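Local atomic coordinates of beta-galactosidase (Trichoderma reesei, PDB entry 3OG2), a protein that probably hydrolyses terminal non-reducing beta-D-galactose residues in beta-D-galactosides, as a member of glycoside hydrolase family 35. Residues A[845-850]-A[918-923]. Sequence-based numbering, arbitrary orientation.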
# COMPACT_ATOMS: atom_id res chain seq x y z
N LEU A 845 1.83 -21.73 18.53
CA LEU A 845 2.61 -22.94 18.45
C LEU A 845 3.71 -22.96 19.55
O LEU A 845 4.17 -21.92 19.98
CB LEU A 845 3.31 -23.01 17.08
CG LEU A 845 2.36 -23.32 15.90
CD1 LEU A 845 3.08 -23.12 14.58
CD2 LEU A 845 1.77 -24.72 16.00
N PHE A 846 4.08 -24.17 19.99
CA PHE A 846 5.01 -24.30 21.09
C PHE A 846 6.24 -23.45 20.92
O PHE A 846 6.65 -22.73 21.85
CB PHE A 846 5.41 -25.78 21.24
CG PHE A 846 6.57 -26.02 22.17
CD1 PHE A 846 6.32 -26.05 23.55
CD2 PHE A 846 7.85 -26.23 21.67
CE1 PHE A 846 7.40 -26.27 24.40
CE2 PHE A 846 8.92 -26.45 22.52
CZ PHE A 846 8.68 -26.47 23.89
N PHE A 847 6.87 -23.47 19.74
CA PHE A 847 8.14 -22.68 19.64
C PHE A 847 7.88 -21.19 19.85
O PHE A 847 8.75 -20.48 20.41
CB PHE A 847 8.88 -22.92 18.32
CG PHE A 847 8.22 -22.24 17.11
CD1 PHE A 847 8.70 -21.02 16.69
CD2 PHE A 847 7.17 -22.81 16.42
CE1 PHE A 847 8.18 -20.32 15.61
CE2 PHE A 847 6.62 -22.14 15.31
CZ PHE A 847 7.11 -20.90 14.93
N GLU A 848 6.72 -20.67 19.40
CA GLU A 848 6.39 -19.25 19.59
C GLU A 848 6.15 -18.94 21.06
O GLU A 848 6.61 -17.92 21.58
CB GLU A 848 5.11 -18.91 18.76
CG GLU A 848 5.29 -19.15 17.27
CD GLU A 848 4.01 -18.83 16.50
OE1 GLU A 848 3.00 -19.61 16.58
OE2 GLU A 848 4.03 -17.80 15.78
N ARG A 849 5.39 -19.86 21.73
CA ARG A 849 5.08 -19.62 23.12
C ARG A 849 6.37 -19.53 23.93
O ARG A 849 6.43 -18.75 24.89
CB ARG A 849 4.22 -20.75 23.71
CG ARG A 849 2.88 -20.88 22.95
CD ARG A 849 1.94 -21.82 23.69
NE ARG A 849 2.45 -23.13 24.09
CZ ARG A 849 2.21 -24.30 23.53
NH1 ARG A 849 1.50 -24.44 22.41
NH2 ARG A 849 2.71 -25.40 24.08
N GLN A 850 7.39 -20.31 23.59
CA GLN A 850 8.62 -20.31 24.37
C GLN A 850 9.52 -19.13 23.98
O GLN A 850 10.49 -18.86 24.68
CB GLN A 850 9.44 -21.58 24.08
CG GLN A 850 8.63 -22.87 24.36
CD GLN A 850 8.79 -23.15 25.86
OE1 GLN A 850 9.90 -23.37 26.37
NE2 GLN A 850 7.71 -23.08 26.57
N ARG A 918 2.56 -26.37 5.77
CA ARG A 918 2.45 -24.93 6.03
C ARG A 918 3.74 -24.52 6.71
O ARG A 918 4.29 -25.32 7.49
CB ARG A 918 1.24 -24.61 6.94
CG ARG A 918 -0.03 -25.17 6.26
CD ARG A 918 -1.25 -25.03 7.13
NE ARG A 918 -1.75 -23.66 7.39
CZ ARG A 918 -2.67 -23.05 6.67
NH1 ARG A 918 -3.18 -23.66 5.59
NH2 ARG A 918 -3.05 -21.83 7.00
N ALA A 919 4.26 -23.36 6.41
CA ALA A 919 5.49 -22.92 7.07
C ALA A 919 5.31 -21.47 7.50
O ALA A 919 4.51 -20.69 6.91
CB ALA A 919 6.69 -23.00 6.11
N LEU A 920 6.00 -21.10 8.55
CA LEU A 920 6.10 -19.73 9.02
C LEU A 920 7.58 -19.31 8.91
O LEU A 920 8.45 -20.08 9.30
CB LEU A 920 5.64 -19.58 10.46
CG LEU A 920 4.21 -20.00 10.73
CD1 LEU A 920 3.97 -20.06 12.23
CD2 LEU A 920 3.27 -18.94 10.11
N LEU A 921 7.78 -18.10 8.42
CA LEU A 921 9.12 -17.53 8.27
C LEU A 921 9.34 -16.47 9.35
O LEU A 921 8.50 -15.55 9.44
CB LEU A 921 9.27 -16.92 6.86
CG LEU A 921 10.57 -16.17 6.64
CD1 LEU A 921 11.80 -17.09 6.62
CD2 LEU A 921 10.46 -15.43 5.29
N TYR A 922 10.39 -16.54 10.12
CA TYR A 922 10.75 -15.53 11.09
C TYR A 922 12.11 -14.97 10.75
O TYR A 922 13.02 -15.71 10.35
CB TYR A 922 10.78 -16.15 12.46
CG TYR A 922 9.43 -16.33 13.10
CD1 TYR A 922 9.02 -15.27 13.92
CD2 TYR A 922 8.59 -17.42 13.02
CE1 TYR A 922 7.86 -15.18 14.64
CE2 TYR A 922 7.36 -17.33 13.76
CZ TYR A 922 7.01 -16.26 14.53
OH TYR A 922 5.82 -16.19 15.28
N VAL A 923 12.22 -13.68 10.89
CA VAL A 923 13.52 -12.99 10.73
C VAL A 923 13.74 -12.10 11.94
O VAL A 923 12.97 -11.15 12.14
CB VAL A 923 13.59 -12.20 9.43
CG1 VAL A 923 14.94 -11.47 9.40
CG2 VAL A 923 13.38 -13.13 8.24
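Glu848 and Tyr922 are joined by the one hydrogen bond of this contact: the tyrosine OH donates to Glu848 OE2 over a very short 2.5 Å. The carboxylate oxygen lies at the edge of the phenol ring, in its plane, while the carboxylate itself is turned 77° from that plane. With CG anti to the carbonyl carbon (chi1 -60°) and the chain extended beyond it, Glu848 reaches back along the start of the helix, and OE1 accepts from Leu845 N at 3.1 Å through its anti lone pair. Because Leu845 is the N-cap residue, this bond ties the helix start to its own first turn; Gly843 N also donates to OE2, so three donors grip the buried carboxylate and fix its rotation. A leucine here would remove both carboxylate oxygens and would probably leave the buried Tyr922 OH and the N-H groups of Gly843 and Leu845 without this acceptor.

Apolar packing lies alongside. Phe847 CE1 comes within 3.6 Å of Tyr922 CE2, the two rings meeting obliquely, neither stacked nor edge-to-face, although their planes are 90° apart. Leu920 CD1 reaches the edge of the phenylalanine ring, 4.2 Å from Phe847 CZ, and touches Leu845 CD1 at 4.0 Å, methyl to methyl. Glu848 CG covers part of one face of the Phe847 ring, which also stacks with Phe886.

Leu920 and Tyr922, two residues apart, project from the same face of strand 917-923, whereas Ala919 and Leu921 pack against strand 900-908. Helix 846-850 thus covers one face of an antiparallel sheet, its axis coming within 12.4 Å of that of strand 918-923, while the other face packs on a second sheet, consistent with the beta-sandwich of the all-beta domain around residues 846-966.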